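Local coordinates for protein putative methylthioribose-1-phosphate isomerase (PDB 1T5O) that probably interconverts 5-methylthioribose 1-phosphate and 5-methylthioribulose 1-phosphate, an isomerase step of methionine biosynthesis, at residues 229-234 with 241-246; 153-158 with 166-171; 246-251 with 314-319. All blocks are in the same frame, centred on the assembly; numbering follows the deposited sequence.

Contact 1. Residues 229-234 with 241-246; sequences VIVGAD and VFNKIG
Asn-243 fills the inner half of this contact by laying its amide against the peptide of Gly-232 and Ala-233. With CG anti to its backbone N (chi1 -166°), the side chain reaches across to Gly-232 and Ala-233. Asn-243 OD1 comes to rest 3.3 Å from Ala-233 CA. Asn-243 CG sits 3.2 Å from Gly-232 O. These are packing contacts rather than hydrogen bonds. The amide is held through its other end: ND2 donates to Thr-247 OG1 and to a water, and that same water also accepts from Gly-232 N, bridging the two segments. Next to the amide, Ala-233 CB touches Val-241 CG1 at 3.8 Å, a small apolar patch.

The direct backbone link is a single hydrogen bond from Asp-234 N to Phe-242 O, 2.8 Å long with an N-H...O angle of 159° and the donor in the carbonyl plane. Beyond it the contact opens towards solvent. The side chains of Asp-234 and Asn-243 cross at about a right angle, their carboxylate and amide planes only 30° apart. Asp-234 OD2 lies 3.3 Å from Asn-243 CA, while Lys-244 NZ stays 6.0 Å from that OD2, too far for a salt bridge. Asp-234 is the predicted proton donor, and Asn-243 and Lys-244 are predicted substrate-binding residues, so the looser side probably faces the catalytic pocket.

Strand 228-231 runs inside the large, mostly parallel mixed sheet between strands 149-152 and 261-264, whereas 240-244 is the middle strand of a small antiparallel sheet, flanked by 235-237 and 309-313 and leading into helix 247-256.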
loop_
_atom_site.group_PDB
_atom_site.type_symbol
_atom_site.label_atom_id
_atom_site.label_comp_id
_atom_site.label_asym_id
_atom_site.label_seq_id
_atom_site.Cartn_x
_atom_site.Cartn_y
_atom_site.Cartn_z
ATOM N N VAL A 229 -4.130 -17.292 -6.626
ATOM C CA VAL A 229 -3.225 -16.169 -6.769
ATOM C C VAL A 229 -2.220 -16.567 -7.847
ATOM O O VAL A 229 -1.742 -17.700 -7.849
ATOM C CB VAL A 229 -2.412 -15.902 -5.465
ATOM C CG1 VAL A 229 -1.458 -14.744 -5.699
ATOM C CG2 VAL A 229 -3.349 -15.584 -4.286
ATOM N N ILE A 230 -1.918 -15.660 -8.768
ATOM C CA ILE A 230 -0.877 -15.942 -9.767
ATOM C C ILE A 230 -0.012 -14.689 -9.896
ATOM O O ILE A 230 -0.509 -13.600 -10.186
ATOM C CB ILE A 230 -1.417 -16.306 -11.202
ATOM C CG1 ILE A 230 -2.434 -17.454 -11.142
ATOM C CG2 ILE A 230 -0.229 -16.774 -12.078
ATOM C CD1 ILE A 230 -3.001 -17.868 -12.555
ATOM N N VAL A 231 1.278 -14.845 -9.631
ATOM C CA VAL A 231 2.202 -13.726 -9.734
ATOM C C VAL A 231 3.360 -14.136 -10.637
ATOM O O VAL A 231 3.498 -15.308 -11.021
ATOM C CB VAL A 231 2.785 -13.307 -8.348
ATOM C CG1 VAL A 231 1.654 -12.804 -7.440
ATOM C CG2 VAL A 231 3.542 -14.476 -7.712
ATOM N N GLY A 232 4.177 -13.164 -11.011
ATOM C CA GLY A 232 5.327 -13.488 -11.836
ATOM C C GLY A 232 6.522 -13.602 -10.895
ATOM O O GLY A 232 6.346 -13.710 -9.668
ATOM N N ALA A 233 7.726 -13.572 -11.458
ATOM C CA ALA A 233 8.946 -13.668 -10.660
ATOM C C ALA A 233 10.081 -12.895 -11.303
ATOM O O ALA A 233 10.176 -12.812 -12.525
ATOM C CB ALA A 233 9.377 -15.101 -10.521
ATOM N N ASP A 234 10.961 -12.351 -10.477
ATOM C CA ASP A 234 12.108 -11.658 -11.025
ATOM C C ASP A 234 13.278 -12.619 -11.014
ATOM O O ASP A 234 14.174 -12.533 -11.848
ATOM C CB ASP A 234 12.419 -10.435 -10.193
ATOM C CG ASP A 234 11.421 -9.338 -10.429
ATOM O OD1 ASP A 234 11.347 -8.849 -11.588
ATOM O OD2 ASP A 234 10.699 -8.974 -9.474
ATOM N N VAL A 241 11.344 -17.412 -4.146
ATOM C CA VAL A 241 10.970 -16.658 -5.328
ATOM C C VAL A 241 11.140 -15.174 -5.010
ATOM O O VAL A 241 10.502 -14.666 -4.093
ATOM C CB VAL A 241 9.494 -16.912 -5.725
ATOM C CG1 VAL A 241 9.104 -15.989 -6.853
ATOM C CG2 VAL A 241 9.320 -18.391 -6.190
ATOM N N PHE A 242 12.023 -14.482 -5.731
ATOM C CA PHE A 242 12.155 -13.042 -5.536
ATOM C C PHE A 242 11.222 -12.341 -6.544
ATOM O O PHE A 242 11.260 -12.630 -7.743
ATOM C CB PHE A 242 13.607 -12.557 -5.737
ATOM C CG PHE A 242 14.548 -12.938 -4.595
ATOM C CD1 PHE A 242 15.116 -14.213 -4.539
ATOM C CD2 PHE A 242 14.822 -12.038 -3.564
ATOM C CE1 PHE A 242 15.942 -14.590 -3.477
ATOM C CE2 PHE A 242 15.654 -12.408 -2.482
ATOM C CZ PHE A 242 16.213 -13.700 -2.449
ATOM N N ASN A 243 10.358 -11.447 -6.054
ATOM C CA ASN A 243 9.445 -10.724 -6.948
ATOM C C ASN A 243 9.205 -9.350 -6.332
ATOM O O ASN A 243 9.689 -9.093 -5.237
ATOM C CB ASN A 243 8.134 -11.515 -7.105
ATOM C CG ASN A 243 7.309 -11.017 -8.257
ATOM O OD1 ASN A 243 7.820 -10.858 -9.367
ATOM N ND2 ASN A 243 6.025 -10.750 -8.007
ATOM N N LYS A 244 8.487 -8.463 -7.032
ATOM C CA LYS A 244 8.205 -7.107 -6.533
ATOM C C LYS A 244 7.830 -7.108 -5.041
ATOM O O LYS A 244 6.982 -7.912 -4.630
ATOM C CB LYS A 244 7.054 -6.476 -7.343
ATOM C CG LYS A 244 6.658 -5.078 -6.860
ATOM C CD LYS A 244 7.843 -4.111 -6.945
ATOM C CE LYS A 244 8.397 -4.051 -8.373
ATOM N NZ LYS A 244 9.565 -3.124 -8.565
ATOM N N ILE A 245 8.426 -6.225 -4.232
ATOM C CA ILE A 245 8.083 -6.227 -2.793
ATOM C C ILE A 245 6.583 -6.283 -2.577
ATOM O O ILE A 245 5.814 -5.584 -3.234
ATOM C CB ILE A 245 8.488 -4.962 -1.962
ATOM C CG1 ILE A 245 9.190 -3.975 -2.848
ATOM C CG2 ILE A 245 9.166 -5.364 -0.615
ATOM C CD1 ILE A 245 8.220 -3.130 -3.532
ATOM N N GLY A 246 6.184 -7.097 -1.607
ATOM C CA GLY A 246 4.773 -7.213 -1.288
ATOM C C GLY A 246 4.291 -8.599 -1.625
ATOM O O GLY A 246 3.359 -9.115 -1.009
HETATM O O HOH W 1 3.957 -10.258 -10.297
#

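Contact 2. Residues 153-158 with 166-171; sequences YCNAGR and TALGVV
The carbonyl of Ala-156 points at the first turn of helix 167-176, where its oxygen takes a nearly straight hydrogen bond from Leu-168 N (3.0 Å, N-H...O 174°) and a weak one from Thr-166 N. This is the loop-to-helix junction of a Rossmann-like beta-alpha unit: the chain leaves strand 149-152, winds through 153-158 and enters the helix after Thr-166, which occupies the N-cap position. The oxygen thus serves as an acceptor for an N-H of the first turn, which has no partner one turn back in the helix.

Side chains close round this oxygen. Ala-156 CB meets Ala-167 CB at 3.7 Å and also approaches Thr-166 OG1, so the three small groups pack on one flank. On another, Leu-168 has CG anti to its carbonyl carbon (chi1 -60°), which packs CG and CD1 directly alongside the Gly-157 backbone; CB lies 3.7 Å from Gly-157 CA, and CD1 is almost as near.

Asn-155 starts off away from the helix, but its amide end comes back beside Leu-168. Its OD1 accepts from Arg-45, a predicted substrate-binding residue, and its ND2 donates to Thr-198 and Glu-201, while neighbouring Cys-154 is the predicted transition-state stabiliser. The loop thus leans on the helix through Ala-156 and Gly-157 and faces the predicted site through Cys-154 and Asn-155. Asn-155 crosses Leu-168 at about a right angle, ND2 lying 4.1 Å from CD1.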
loop_
_atom_site.group_PDB
_atom_site.type_symbol
_atom_site.label_atom_id
_atom_site.label_comp_id
_atom_site.label_asym_id
_atom_site.label_seq_id
_atom_site.Cartn_x
_atom_site.Cartn_y
_atom_site.Cartn_z
ATOM N N TYR A 153 -0.414 -9.607 -8.581
ATOM C CA TYR A 153 0.376 -8.555 -7.952
ATOM C C TYR A 153 1.342 -7.997 -8.981
ATOM O O TYR A 153 1.802 -8.722 -9.865
ATOM C CB TYR A 153 1.164 -9.127 -6.769
ATOM C CG TYR A 153 1.441 -8.103 -5.708
ATOM C CD1 TYR A 153 0.424 -7.683 -4.855
ATOM C CD2 TYR A 153 2.716 -7.552 -5.556
ATOM C CE1 TYR A 153 0.669 -6.746 -3.861
ATOM C CE2 TYR A 153 2.969 -6.612 -4.576
ATOM C CZ TYR A 153 1.936 -6.217 -3.726
ATOM O OH TYR A 153 2.167 -5.327 -2.712
ATOM N N CYS A 154 1.664 -6.719 -8.836
ATOM C CA CYS A 154 2.523 -6.020 -9.779
ATOM C C CYS A 154 1.968 -6.065 -11.212
ATOM O O CYS A 154 0.769 -5.800 -11.433
ATOM C CB CYS A 154 3.979 -6.558 -9.734
ATOM S SG CYS A 154 5.131 -5.277 -10.329
ATOM N N ASN A 155 2.810 -6.408 -12.192
ATOM C CA ASN A 155 2.347 -6.429 -13.583
ATOM C C ASN A 155 3.154 -7.415 -14.411
ATOM O O ASN A 155 4.108 -7.028 -15.098
ATOM C CB ASN A 155 2.455 -5.017 -14.179
ATOM C CG ASN A 155 2.095 -4.965 -15.664
ATOM O OD1 ASN A 155 2.919 -4.558 -16.487
ATOM N ND2 ASN A 155 0.863 -5.362 -16.008
ATOM N N ALA A 156 2.781 -8.688 -14.307
ATOM C CA ALA A 156 3.443 -9.765 -15.037
ATOM C C ALA A 156 2.547 -10.059 -16.251
ATOM O O ALA A 156 2.002 -11.154 -16.405
ATOM C CB ALA A 156 3.569 -11.005 -14.127
ATOM N N GLY A 157 2.388 -9.042 -17.093
ATOM C CA GLY A 157 1.549 -9.163 -18.264
ATOM C C GLY A 157 2.260 -8.871 -19.572
ATOM O O GLY A 157 3.485 -8.987 -19.664
ATOM N N ARG A 158 1.485 -8.464 -20.579
ATOM C CA ARG A 158 2.027 -8.214 -21.908
ATOM C C ARG A 158 2.847 -6.939 -22.026
ATOM O O ARG A 158 3.566 -6.756 -23.005
ATOM C CB ARG A 158 0.897 -8.239 -22.970
ATOM C CG ARG A 158 -0.198 -7.143 -22.853
ATOM C CD ARG A 158 -1.185 -7.331 -24.020
ATOM N NE ARG A 158 -2.324 -6.408 -24.074
ATOM C CZ ARG A 158 -2.273 -5.148 -24.499
ATOM N NH1 ARG A 158 -1.131 -4.614 -24.906
ATOM N NH2 ARG A 158 -3.392 -4.432 -24.560
ATOM N N THR A 166 3.323 -13.349 -18.538
ATOM C CA THR A 166 3.592 -14.594 -17.818
ATOM C C THR A 166 2.368 -14.903 -16.943
ATOM O O THR A 166 1.527 -15.690 -17.346
ATOM C CB THR A 166 4.860 -14.471 -16.966
ATOM O OG1 THR A 166 4.758 -13.310 -16.132
ATOM C CG2 THR A 166 6.076 -14.332 -17.869
ATOM N N ALA A 167 2.241 -14.280 -15.772
ATOM C CA ALA A 167 1.066 -14.541 -14.914
ATOM C C ALA A 167 -0.276 -14.170 -15.586
ATOM O O ALA A 167 -1.262 -14.910 -15.494
ATOM C CB ALA A 167 1.212 -13.782 -13.562
ATOM N N LEU A 168 -0.312 -13.014 -16.240
ATOM C CA LEU A 168 -1.514 -12.565 -16.940
ATOM C C LEU A 168 -1.651 -13.338 -18.269
ATOM O O LEU A 168 -2.728 -13.371 -18.874
ATOM C CB LEU A 168 -1.462 -11.030 -17.171
ATOM C CG LEU A 168 -1.377 -10.213 -15.850
ATOM C CD1 LEU A 168 -1.530 -8.708 -16.158
ATOM C CD2 LEU A 168 -2.511 -10.660 -14.869
ATOM N N GLY A 169 -0.553 -13.957 -18.710
ATOM C CA GLY A 169 -0.594 -14.767 -19.916
ATOM C C GLY A 169 -1.390 -16.034 -19.594
ATOM O O GLY A 169 -2.074 -16.598 -20.463
ATOM N N VAL A 170 -1.305 -16.483 -18.343
ATOM C CA VAL A 170 -2.048 -17.677 -17.895
ATOM C C VAL A 170 -3.540 -17.348 -17.872
ATOM O O VAL A 170 -4.392 -18.180 -18.214
ATOM C CB VAL A 170 -1.601 -18.109 -16.478
ATOM C CG1 VAL A 170 -2.577 -19.148 -15.901
ATOM C CG2 VAL A 170 -0.170 -18.698 -16.538
ATOM N N VAL A 171 -3.853 -16.136 -17.455
ATOM C CA VAL A 171 -5.226 -15.669 -17.444
ATOM C C VAL A 171 -5.674 -15.555 -18.907
ATOM O O VAL A 171 -6.744 -16.055 -19.256
ATOM C CB VAL A 171 -5.366 -14.291 -16.750
ATOM C CG1 VAL A 171 -6.766 -13.734 -16.964
ATOM C CG2 VAL A 171 -5.119 -14.430 -15.244
#

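Contact 3. Residues 246-251 with 314-319; sequences GTYTVS and LENVTA
Asn-316 and Ser-251 meet through a short chain of polar bonds. Asn-316 ND2 donates to Ser-251 OG at 3.1 Å, with an N-H...O angle of 174° and the hydroxyl oxygen in the amide plane. Ser-251 OG in turn gives its own proton to Tyr-248 O, one turn back in the same helix, over 2.7 Å and on a lone pair of that carbonyl. The hydroxyl is therefore held by two bonds, one accepted and one donated; OG lies between the backbone N and the carbonyl carbon (chi1 87°), where it can reach Tyr-248 O.

A water supplies the second polar link, donating to Ser-251 O (2.8 Å) and to Asn-316 O (2.7 Å), so the same two residues are linked once through side chains and once through backbone carbonyls.

Van der Waals contact is modest. Ser-251 CB lies 3.9 Å from Asn-316 CB, and Tyr-248 places CE2 4.1 Å from Asn-316 ND2, with ring and amide planes 12° apart. The phenol hydroxyl leads elsewhere, to a hydrogen bond with His-257 of the second subunit. Asn-316 also packs on Val-252 and Lys-255 farther along the helix.

Here a helix of the Rossmann-like domain, 247-256, is tied to the loop that joins strand 309-313 of the small antiparallel sheet to strand 319-322 of the large sheet, close to the dimer interface.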
loop_
_atom_site.group_PDB
_atom_site.type_symbol
_atom_site.label_atom_id
_atom_site.label_comp_id
_atom_site.label_asym_id
_atom_site.label_seq_id
_atom_site.Cartn_x
_atom_site.Cartn_y
_atom_site.Cartn_z
ATOM N N GLY A 246 6.184 -7.097 -1.607
ATOM C CA GLY A 246 4.773 -7.213 -1.288
ATOM C C GLY A 246 4.291 -8.599 -1.625
ATOM O O GLY A 246 3.359 -9.115 -1.009
ATOM N N THR A 247 4.944 -9.209 -2.610
ATOM C CA THR A 247 4.576 -10.548 -3.044
ATOM C C THR A 247 4.604 -11.528 -1.866
ATOM O O THR A 247 3.658 -12.319 -1.687
ATOM C CB THR A 247 5.526 -11.056 -4.167
ATOM O OG1 THR A 247 5.458 -10.162 -5.279
ATOM C CG2 THR A 247 5.122 -12.452 -4.620
ATOM N N TYR A 248 5.657 -11.467 -1.059
ATOM C CA TYR A 248 5.765 -12.372 0.093
ATOM C C TYR A 248 4.564 -12.190 1.027
ATOM O O TYR A 248 3.971 -13.181 1.495
ATOM C CB TYR A 248 7.082 -12.137 0.876
ATOM C CG TYR A 248 7.080 -12.820 2.238
ATOM C CD1 TYR A 248 7.103 -12.066 3.429
ATOM C CD2 TYR A 248 6.975 -14.208 2.336
ATOM C CE1 TYR A 248 7.022 -12.703 4.690
ATOM C CE2 TYR A 248 6.891 -14.848 3.575
ATOM C CZ TYR A 248 6.919 -14.081 4.750
ATOM O OH TYR A 248 6.865 -14.710 5.971
ATOM N N THR A 249 4.193 -10.939 1.289
ATOM C CA THR A 249 3.039 -10.676 2.149
ATOM C C THR A 249 1.812 -11.369 1.595
ATOM O O THR A 249 1.092 -12.015 2.324
ATOM C CB THR A 249 2.731 -9.160 2.250
ATOM O OG1 THR A 249 3.862 -8.505 2.817
ATOM C CG2 THR A 249 1.507 -8.894 3.173
ATOM N N VAL A 250 1.551 -11.190 0.308
ATOM C CA VAL A 250 0.403 -11.836 -0.310
ATOM C C VAL A 250 0.498 -13.353 -0.116
ATOM O O VAL A 250 -0.505 -14.009 0.187
ATOM C CB VAL A 250 0.312 -11.532 -1.829
ATOM C CG1 VAL A 250 -0.915 -12.304 -2.459
ATOM C CG2 VAL A 250 0.169 -10.016 -2.050
ATOM N N SER A 251 1.708 -13.902 -0.256
ATOM C CA SER A 251 1.874 -15.349 -0.094
ATOM C C SER A 251 1.536 -15.835 1.329
ATOM O O SER A 251 1.067 -16.964 1.510
ATOM C CB SER A 251 3.301 -15.787 -0.485
ATOM O OG SER A 251 4.213 -15.700 0.616
ATOM N N LEU A 314 9.614 -21.076 -0.999
ATOM C CA LEU A 314 8.924 -21.999 -1.895
ATOM C C LEU A 314 7.850 -22.804 -1.174
ATOM O O LEU A 314 6.975 -23.387 -1.814
ATOM C CB LEU A 314 9.931 -22.923 -2.589
ATOM C CG LEU A 314 10.722 -22.142 -3.643
ATOM C CD1 LEU A 314 11.802 -23.051 -4.236
ATOM C CD2 LEU A 314 9.773 -21.620 -4.735
ATOM N N GLU A 315 7.919 -22.829 0.157
ATOM C CA GLU A 315 6.922 -23.536 0.951
ATOM C C GLU A 315 5.549 -22.856 0.774
ATOM O O GLU A 315 4.508 -23.461 1.024
ATOM C CB GLU A 315 7.319 -23.525 2.441
ATOM C CG GLU A 315 6.924 -24.798 3.184
ATOM C CD GLU A 315 5.718 -24.593 4.077
ATOM O OE1 GLU A 315 5.777 -23.659 4.917
ATOM O OE2 GLU A 315 4.723 -25.358 3.951
ATOM N N ASN A 316 5.549 -21.590 0.365
ATOM C CA ASN A 316 4.303 -20.847 0.147
ATOM C C ASN A 316 3.902 -20.825 -1.335
ATOM O O ASN A 316 3.025 -20.058 -1.732
ATOM C CB ASN A 316 4.451 -19.392 0.615
ATOM C CG ASN A 316 4.547 -19.254 2.128
ATOM O OD1 ASN A 316 4.709 -20.239 2.844
ATOM N ND2 ASN A 316 4.468 -18.005 2.621
ATOM N N VAL A 317 4.567 -21.635 -2.156
ATOM C CA VAL A 317 4.251 -21.689 -3.588
ATOM C C VAL A 317 3.655 -23.065 -3.905
ATOM O O VAL A 317 4.307 -24.102 -3.702
ATOM C CB VAL A 317 5.518 -21.463 -4.429
ATOM C CG1 VAL A 317 5.193 -21.599 -5.927
ATOM C CG2 VAL A 317 6.097 -20.057 -4.107
ATOM N N THR A 318 2.414 -23.065 -4.376
ATOM C CA THR A 318 1.689 -24.299 -4.702
ATOM C C THR A 318 2.295 -24.984 -5.925
ATOM O O THR A 318 2.387 -26.215 -5.986
ATOM C CB THR A 318 0.191 -23.984 -4.982
ATOM O OG1 THR A 318 -0.337 -23.205 -3.894
ATOM C CG2 THR A 318 -0.624 -25.292 -5.132
ATOM N N ALA A 319 2.699 -24.180 -6.908
ATOM C CA ALA A 319 3.325 -24.727 -8.096
ATOM C C ALA A 319 3.943 -23.602 -8.904
ATOM O O ALA A 319 3.515 -22.447 -8.805
ATOM C CB ALA A 319 2.265 -25.493 -8.963
HETATM O O HOH W 2 0.866 -19.047 -0.407
#

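The three contacts lie within one Rossmann-like domain. Contacts 1 and 3 share Gly-246, where the chain passes from strand 240-244 into helix 247-256, and their centres are about 8 Å apart; Val-241 CG2 packs against Leu-314 CD2 at 3.6 Å. Contacts 1 and 2, about 10 Å apart between centres, meet through Ile-230 CG2 and Ala-167 CB at 3.6 Å. At the predicted catalytic site, Lys-244 of contact 1 has its side chain about 4 Å from that of Cys-154 of contact 2 at nearest atoms. Tyr-153 joins contact 2 to contact 3, CD1 touching Val-250 CG2. Contact 3 stands farther from this site, with the Tyr-248 side chain about 11 Å from that of Asp-234.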